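Local coordinates for protein DNA double-strand break repair nuclease NurA (Sulfolobus solfataricus, PDB 2YGK) that acts as a manganese-dependent homodimeric nuclease that works with the HerA helicase to process DNA ends in double-strand break repair, at residues C52-I57 / G127-M132; R207-T212 / F229-I234. One frame throughout, in Å; residues are numbered along the deposited sequence.

After the edge strand 39-41, the chain enters the middle of the sheet with 54-65, then runs through two antiparallel strands and helix 104-123 before contact 1 brings 127-132 back beside 52-57. That closes a loop of 69 residues and joins two neighbouring strands at the manganese site. Contact 2 opens only later, past strand 197-201, and closes a shorter loop of 16 residues, which includes helix 216-223, by laying 207-212 against strand 228-236. The two loops therefore follow in series, neither nesting nor crossing. Both contacts reach the same mixed sheet, their centres about 25 Å apart: one within it, the other at the surface.

Contact 1. Residues C52-I57 / G127-M132; sequences CKFVAI and GDYILM
F54 and Y129 stand side by side and point the same way from adjacent parallel strands. Their ring planes are only 17° apart, but the rings are slid so far that they barely overlap, with centroids 5.8 Å apart; the closer touch is F54 CD1 on Y129 CB at 3.8 Å. In both residues CG is anti to the carbonyl carbon (chi1 near -65°), and closely matching second torsions then turn the two rings nearly alike. CD1 of F54 also meets both methyls of L131, whose side chain crosses it obliquely. At the edge of the Y129 ring, in its plane, comes the sulfur of C52, with SG 3.9 Å from CD2 of Y129. I57 and I130 occupy the other face of the sheet: CD1 of I57 presses on CG2 of I130 at 3.6 Å, and the same CD1 also touches the selenium of selenomethionine M132, whose side chain runs alongside.

The strands are zipped by V55 N to Y129 O, L131 N to V55 O and I57 N to L131 O. Ahead of them, K53 O is gripped twice, by D128 N at 2.7 Å and by Y129 N. D128 returns the favour through its side chain: OD2 takes the K53 amide at 2.9 Å, nearly straight at 171° but from above the carboxylate plane, which ties D128 to the K53 backbone just ahead of the paired strands.

Helix 104-123 covers I57 and M132, while helices 280-291 and 300-309 pack against the F54 and L131 face. Just beyond the paired segments, D58 and D133 bind manganese; adjacent parallel strands that bring two metal-binding aspartates together are characteristic of the RNase H-like nuclease core.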
ATOM      1  N   CYS A  52      29.397 -24.127   7.918  1.00 68.33           N
ATOM      2  CA  CYS A  52      29.548 -22.728   7.571  1.00 66.01           C
ATOM      3  C   CYS A  52      28.385 -21.911   8.178  1.00 63.14           C
ATOM      4  O   CYS A  52      27.226 -22.331   8.134  1.00 62.23           O
ATOM      5  CB  CYS A  52      29.603 -22.610   6.045  1.00 64.66           C
ATOM      6  SG  CYS A  52      29.260 -20.984   5.424  1.00 64.55           S
ATOM      7  N   LYS A  53      28.700 -20.761   8.757  1.00 61.02           N
ATOM      8  CA  LYS A  53      27.771 -20.076   9.635  1.00 58.91           C
ATOM      9  C   LYS A  53      27.167 -18.864   8.967  1.00 54.87           C
ATOM     10  O   LYS A  53      27.876 -18.019   8.434  1.00 53.69           O
ATOM     11  CB  LYS A  53      28.457 -19.682  10.946  1.00 61.28           C
ATOM     12  CG  LYS A  53      28.299 -20.687  12.062  1.00 65.00           C
ATOM     13  CD  LYS A  53      29.117 -20.246  13.268  1.00 72.66           C
ATOM     14  CE  LYS A  53      28.836 -21.074  14.530  1.00 76.45           C
ATOM     15  NZ  LYS A  53      29.400 -22.455  14.334  1.00 79.23           N
ATOM     16  N   PHE A  54      25.840 -18.803   9.020  1.00 51.76           N
ATOM     17  CA  PHE A  54      25.063 -17.740   8.412  1.00 48.63           C
ATOM     18  C   PHE A  54      24.337 -17.004   9.492  1.00 47.88           C
ATOM     19  O   PHE A  54      23.699 -17.644  10.344  1.00 48.97           O
ATOM     20  CB  PHE A  54      24.017 -18.323   7.476  1.00 47.38           C
ATOM     21  CG  PHE A  54      24.600 -19.083   6.326  1.00 47.00           C
ATOM     22  CD1 PHE A  54      24.926 -18.434   5.146  1.00 45.34           C
ATOM     23  CD2 PHE A  54      24.847 -20.445   6.436  1.00 47.27           C
ATOM     24  CE1 PHE A  54      25.484 -19.142   4.084  1.00 46.17           C
ATOM     25  CE2 PHE A  54      25.383 -21.156   5.376  1.00 48.68           C
ATOM     26  CZ  PHE A  54      25.714 -20.496   4.196  1.00 47.12           C
ATOM     27  N   VAL A  55      24.438 -15.667   9.475  1.00 45.78           N
ATOM     28  CA  VAL A  55      23.596 -14.818  10.304  1.00 43.50           C
ATOM     29  C   VAL A  55      22.575 -14.218   9.354  1.00 40.98           C
ATOM     30  O   VAL A  55      22.936 -13.504   8.422  1.00 41.06           O
ATOM     31  CB  VAL A  55      24.398 -13.682  11.012  1.00 44.43           C
ATOM     32  CG1 VAL A  55      23.442 -12.719  11.758  1.00 42.93           C
ATOM     33  CG2 VAL A  55      25.422 -14.250  11.965  1.00 45.42           C
ATOM     34  N   ALA A  56      21.298 -14.476   9.594  1.00 39.12           N
ATOM     35  CA  ALA A  56      20.224 -13.890   8.794  1.00 36.60           C
ATOM     36  C   ALA A  56      19.500 -12.778   9.580  1.00 36.17           C
ATOM     37  O   ALA A  56      19.312 -12.881  10.767  1.00 35.72           O
ATOM     38  CB  ALA A  56      19.238 -14.948   8.397  1.00 35.65           C
ATOM     39  N   ILE A  57      19.095 -11.730   8.876  1.00 35.19           N
ATOM     40  CA  ILE A  57      18.362 -10.663   9.454  1.00 35.33           C
ATOM     41  C   ILE A  57      17.139 -10.439   8.608  1.00 35.22           C
ATOM     42  O   ILE A  57      17.262 -10.319   7.371  1.00 34.63           O
ATOM     43  CB  ILE A  57      19.169  -9.342   9.496  1.00 36.40           C
ATOM     44  CG1 ILE A  57      20.400  -9.455  10.437  1.00 38.49           C
ATOM     45  CG2 ILE A  57      18.278  -8.164   9.989  1.00 35.15           C
ATOM     46  CD1 ILE A  57      21.725  -9.580   9.704  1.00 39.48           C
ATOM     47  N   GLY A 127      29.349 -14.582  11.878  1.00 59.51           N
ATOM     48  CA  GLY A 127      29.202 -15.630  10.866  1.00 57.90           C
ATOM     49  C   GLY A 127      30.177 -15.508   9.714  1.00 57.46           C
ATOM     50  O   GLY A 127      30.999 -14.598   9.683  1.00 59.12           O
ATOM     51  N   ASP A 128      30.084 -16.433   8.770  1.00 54.99           N
ATOM     52  CA  ASP A 128      30.906 -16.389   7.583  1.00 54.46           C
ATOM     53  C   ASP A 128      30.218 -15.564   6.510  1.00 52.12           C
ATOM     54  O   ASP A 128      30.874 -14.942   5.676  1.00 52.79           O
ATOM     55  CB  ASP A 128      31.148 -17.809   7.051  1.00 54.73           C
ATOM     56  CG  ASP A 128      31.836 -18.721   8.083  1.00 57.37           C
ATOM     57  OD1 ASP A 128      32.817 -18.273   8.725  1.00 59.93           O
ATOM     58  OD2 ASP A 128      31.379 -19.877   8.263  1.00 56.85           O
ATOM     59  N   TYR A 129      28.891 -15.626   6.495  1.00 49.34           N
ATOM     60  CA  TYR A 129      28.095 -14.821   5.600  1.00 46.91           C
ATOM     61  C   TYR A 129      26.929 -14.182   6.357  1.00 44.94           C
ATOM     62  O   TYR A 129      26.505 -14.669   7.430  1.00 44.40           O
ATOM     63  CB  TYR A 129      27.518 -15.686   4.498  1.00 46.00           C
ATOM     64  CG  TYR A 129      28.489 -16.262   3.497  1.00 46.75           C
ATOM     65  CD1 TYR A 129      28.765 -15.582   2.315  1.00 48.57           C
ATOM     66  CD2 TYR A 129      29.043 -17.517   3.672  1.00 48.43           C
ATOM     67  CE1 TYR A 129      29.612 -16.113   1.339  1.00 50.06           C
ATOM     68  CE2 TYR A 129      29.913 -18.072   2.699  1.00 51.31           C
ATOM     69  CZ  TYR A 129      30.192 -17.356   1.527  1.00 52.03           C
ATOM     70  OH  TYR A 129      31.039 -17.864   0.535  1.00 52.82           O
ATOM     71  N   ILE A 130      26.422 -13.091   5.795  1.00 42.84           N
ATOM     72  CA  ILE A 130      25.256 -12.413   6.338  1.00 41.50           C
ATOM     73  C   ILE A 130      24.187 -12.448   5.276  1.00 39.83           C
ATOM     74  O   ILE A 130      24.432 -12.068   4.151  1.00 40.03           O
ATOM     75  CB  ILE A 130      25.556 -10.949   6.678  1.00 42.24           C
ATOM     76  CG1 ILE A 130      26.666 -10.861   7.712  1.00 43.30           C
ATOM     77  CG2 ILE A 130      24.310 -10.240   7.247  1.00 41.34           C
ATOM     78  CD1 ILE A 130      27.021  -9.449   8.012  1.00 43.65           C
ATOM     79  N   LEU A 131      23.009 -12.935   5.626  1.00 38.89           N
ATOM     80  CA  LEU A 131      21.888 -12.957   4.703  1.00 37.52           C
ATOM     81  C   LEU A 131      20.885 -11.887   5.090  1.00 37.71           C
ATOM     82  O   LEU A 131      20.284 -11.958   6.156  1.00 38.10           O
ATOM     83  CB  LEU A 131      21.196 -14.309   4.747  1.00 36.65           C
ATOM     84  CG  LEU A 131      22.122 -15.497   4.676  1.00 35.54           C
ATOM     85  CD1 LEU A 131      21.300 -16.777   4.667  1.00 31.65           C
ATOM     86  CD2 LEU A 131      22.993 -15.353   3.405  1.00 35.78           C
HETATM   87  N   MSE A 132      20.708 -10.906   4.216  1.00 37.97           N
HETATM   88  CA  MSE A 132      19.638  -9.938   4.335  1.00 37.97           C
HETATM   89  C   MSE A 132      18.484 -10.349   3.430  1.00 37.31           C
HETATM   90  O   MSE A 132      18.708 -10.925   2.352  1.00 36.69           O
HETATM   91  CB  MSE A 132      20.085  -8.545   3.858  1.00 39.25           C
HETATM   92  CG  MSE A 132      21.425  -8.058   4.392  1.00 42.14           C
HETATM   93 SE   MSE A 132      21.403  -7.576   6.254  1.00 48.67          SE
HETATM   94  CE  MSE A 132      19.935  -6.337   6.262  1.00 42.67           C
TER

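Contact 2. Residues R207-T212 / F229-I234; sequences RDLFGT and FSKLII
With CG1 anti to the carbonyl carbon (chi1 -50°) and CD1 extended beyond it (chi2 -175°), I233 reaches across to D208 and L209. L209 holds its CG anti to its own carbonyl carbon as well, and its isobutyl end lies at a slant against the isoleucine. CD1 of I233 lies 3.4 Å from CB of D208 and 3.7 Å from CG of L209, while CG2 of I233 rests along the D208 side chain. The leucine methyls divide their contacts: CD1 of L209 meets CB of S230 at 4.0 Å, and CD2 reaches CB and CG of K231 as well as I233. No hydrogen bond links the segments. This is surface packing of a loop, between strand 197-201 and helix 216-223, against strand 228-236 near one edge of the mixed sheet, where that strand is interrupted partway. An alanine in place of I233 would lack CG1, CG2 and CD1, and is likely to leave CB of D208 and CG and CD2 of L209 with a gap beside them. The carboxylate of D208 forms a salt bridge with K235. Within 229-234, S230 OG bonds K231 O at 2.6 Å from above the carbonyl plane, and also pairs with the Y260 amide.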
ATOM      1  N   ARG A 207      15.244  -6.873 -15.302  1.00 61.99           N
ATOM      2  CA  ARG A 207      15.111  -7.258 -16.709  1.00 65.01           C
ATOM      3  C   ARG A 207      16.461  -7.216 -17.408  1.00 66.75           C
ATOM      4  O   ARG A 207      16.545  -7.360 -18.634  1.00 69.08           O
ATOM      5  CB  ARG A 207      14.102  -6.338 -17.418  1.00 67.60           C
ATOM      6  CG  ARG A 207      12.652  -6.677 -17.058  1.00 68.58           C
ATOM      7  CD  ARG A 207      11.675  -5.597 -17.398  1.00 73.11           C
ATOM      8  NE  ARG A 207      10.288  -6.008 -17.128  1.00 75.34           N
ATOM      9  CZ  ARG A 207       9.696  -5.967 -15.937  1.00 73.94           C
ATOM     10  NH1 ARG A 207      10.356  -5.546 -14.867  1.00 73.38           N
ATOM     11  NH2 ARG A 207       8.434  -6.364 -15.817  1.00 74.32           N
ATOM     12  N   ASP A 208      17.517  -7.051 -16.616  1.00 66.35           N
ATOM     13  CA  ASP A 208      18.867  -6.973 -17.131  1.00 68.25           C
ATOM     14  C   ASP A 208      19.131  -8.101 -18.069  1.00 68.85           C
ATOM     15  O   ASP A 208      19.766  -7.897 -19.095  1.00 71.50           O
ATOM     16  CB  ASP A 208      19.883  -7.043 -15.995  1.00 67.18           C
ATOM     17  CG  ASP A 208      20.009  -5.726 -15.249  1.00 69.68           C
ATOM     18  OD1 ASP A 208      20.402  -4.728 -15.899  1.00 74.03           O
ATOM     19  OD2 ASP A 208      19.719  -5.697 -14.026  1.00 70.67           O
ATOM     20  N   LEU A 209      18.648  -9.295 -17.731  1.00 67.34           N
ATOM     21  CA  LEU A 209      18.974 -10.474 -18.536  1.00 67.55           C
ATOM     22  C   LEU A 209      18.253 -10.473 -19.863  1.00 69.61           C
ATOM     23  O   LEU A 209      18.891 -10.332 -20.905  1.00 71.86           O
ATOM     24  CB  LEU A 209      18.686 -11.784 -17.791  1.00 65.26           C
ATOM     25  CG  LEU A 209      19.743 -12.236 -16.794  1.00 62.29           C
ATOM     26  CD1 LEU A 209      19.376 -13.627 -16.319  1.00 58.57           C
ATOM     27  CD2 LEU A 209      21.143 -12.193 -17.420  1.00 59.35           C
ATOM     28  N   PHE A 210      16.931 -10.611 -19.810  1.00 69.36           N
ATOM     29  CA  PHE A 210      16.131 -10.906 -20.988  1.00 71.29           C
ATOM     30  C   PHE A 210      15.433  -9.708 -21.598  1.00 73.60           C
ATOM     31  O   PHE A 210      15.046  -9.766 -22.754  1.00 76.87           O
ATOM     32  CB  PHE A 210      15.087 -11.952 -20.649  1.00 70.13           C
ATOM     33  CG  PHE A 210      15.651 -13.182 -20.036  1.00 68.28           C
ATOM     34  CD1 PHE A 210      16.411 -14.067 -20.792  1.00 69.79           C
ATOM     35  CD2 PHE A 210      15.414 -13.478 -18.715  1.00 66.00           C
ATOM     36  CE1 PHE A 210      16.926 -15.228 -20.229  1.00 67.90           C
ATOM     37  CE2 PHE A 210      15.933 -14.628 -18.139  1.00 65.02           C
ATOM     38  CZ  PHE A 210      16.683 -15.509 -18.900  1.00 66.32           C
ATOM     39  N   GLY A 211      15.243  -8.639 -20.831  1.00 73.07           N
ATOM     40  CA  GLY A 211      14.662  -7.404 -21.362  1.00 75.51           C
ATOM     41  C   GLY A 211      13.266  -7.573 -21.947  1.00 76.94           C
ATOM     42  O   GLY A 211      13.008  -7.150 -23.076  1.00 79.71           O
ATOM     43  N   THR A 212      12.376  -8.195 -21.171  1.00 74.84           N
ATOM     44  CA  THR A 212      11.030  -8.512 -21.622  1.00 75.96           C
ATOM     45  C   THR A 212      10.004  -7.781 -20.765  1.00 75.44           C
ATOM     46  O   THR A 212      10.361  -7.055 -19.842  1.00 73.76           O
ATOM     47  CB  THR A 212      10.761 -10.029 -21.574  1.00 75.04           C
ATOM     48  OG1 THR A 212      10.639 -10.467 -20.213  1.00 71.41           O
ATOM     49  CG2 THR A 212      11.885 -10.803 -22.276  1.00 75.41           C
ATOM     50  N   PHE A 229      22.043 -21.669 -11.692  1.00 39.70           N
ATOM     51  CA  PHE A 229      22.353 -20.268 -11.580  1.00 39.72           C
ATOM     52  C   PHE A 229      22.402 -19.614 -12.915  1.00 41.50           C
ATOM     53  O   PHE A 229      22.603 -20.247 -13.921  1.00 43.13           O
ATOM     54  CB  PHE A 229      23.670 -20.059 -10.851  1.00 39.62           C
ATOM     55  CG  PHE A 229      24.839 -20.606 -11.557  1.00 40.59           C
ATOM     56  CD1 PHE A 229      25.178 -21.955 -11.431  1.00 42.91           C
ATOM     57  CD2 PHE A 229      25.627 -19.793 -12.349  1.00 42.44           C
ATOM     58  CE1 PHE A 229      26.299 -22.481 -12.100  1.00 43.52           C
ATOM     59  CE2 PHE A 229      26.742 -20.307 -13.025  1.00 42.58           C
ATOM     60  CZ  PHE A 229      27.077 -21.645 -12.898  1.00 42.72           C
ATOM     61  N   SER A 230      22.189 -18.318 -12.933  1.00 43.18           N
ATOM     62  CA  SER A 230      22.096 -17.609 -14.197  1.00 45.44           C
ATOM     63  C   SER A 230      23.409 -16.983 -14.567  1.00 47.72           C
ATOM     64  O   SER A 230      24.298 -16.840 -13.738  1.00 47.63           O
ATOM     65  CB  SER A 230      21.108 -16.472 -14.036  1.00 45.42           C
ATOM     66  OG  SER A 230      21.665 -15.453 -13.228  1.00 42.49           O
ATOM     67  N   LYS A 231      23.498 -16.532 -15.805  1.00 50.91           N
ATOM     68  CA  LYS A 231      24.485 -15.546 -16.159  1.00 53.32           C
ATOM     69  C   LYS A 231      24.546 -14.463 -15.060  1.00 53.35           C
ATOM     70  O   LYS A 231      23.521 -14.050 -14.492  1.00 51.66           O
ATOM     71  CB  LYS A 231      24.140 -14.935 -17.502  1.00 55.64           C
ATOM     72  CG  LYS A 231      24.967 -13.718 -17.847  1.00 60.20           C
ATOM     73  CD  LYS A 231      25.020 -13.461 -19.361  1.00 67.48           C
ATOM     74  CE  LYS A 231      26.259 -12.625 -19.719  1.00 71.77           C
ATOM     75  NZ  LYS A 231      26.103 -11.754 -20.914  1.00 75.80           N
ATOM     76  N   LEU A 232      25.774 -14.040 -14.773  1.00 55.22           N
ATOM     77  CA  LEU A 232      26.077 -13.037 -13.776  1.00 56.07           C
ATOM     78  C   LEU A 232      25.910 -11.700 -14.409  1.00 58.22           C
ATOM     79  O   LEU A 232      26.264 -11.518 -15.542  1.00 60.12           O
ATOM     80  CB  LEU A 232      27.511 -13.194 -13.257  1.00 56.75           C
ATOM     81  CG  LEU A 232      27.671 -14.337 -12.235  1.00 57.23           C
ATOM     82  CD1 LEU A 232      27.024 -15.665 -12.709  1.00 56.92           C
ATOM     83  CD2 LEU A 232      29.158 -14.588 -11.899  1.00 59.89           C
ATOM     84  N   ILE A 233      25.336 -10.777 -13.662  1.00 59.14           N
ATOM     85  CA  ILE A 233      25.064  -9.448 -14.124  1.00 61.79           C
ATOM     86  C   ILE A 233      25.853  -8.551 -13.215  1.00 63.57           C
ATOM     87  O   ILE A 233      25.871  -8.772 -12.001  1.00 62.01           O
ATOM     88  CB  ILE A 233      23.589  -9.082 -13.945  1.00 61.03           C
ATOM     89  CG1 ILE A 233      22.675 -10.167 -14.515  1.00 61.06           C
ATOM     90  CG2 ILE A 233      23.301  -7.739 -14.564  1.00 62.73           C
ATOM     91  CD1 ILE A 233      21.194  -9.797 -14.462  1.00 62.36           C
ATOM     92  N   ILE A 234      26.498  -7.546 -13.804  1.00 67.62           N
ATOM     93  CA  ILE A 234      27.322  -6.600 -13.077  1.00 69.88           C
ATOM     94  C   ILE A 234      26.632  -5.256 -13.189  1.00 72.59           C
ATOM     95  O   ILE A 234      26.395  -4.766 -14.281  1.00 74.39           O
ATOM     96  CB  ILE A 234      28.775  -6.615 -13.621  1.00 72.11           C
ATOM     97  CG1 ILE A 234      29.386  -8.000 -13.371  1.00 70.80           C
ATOM     98  CG2 ILE A 234      29.641  -5.562 -12.948  1.00 73.19           C
ATOM     99  CD1 ILE A 234      30.588  -8.302 -14.187  1.00 75.07           C
TER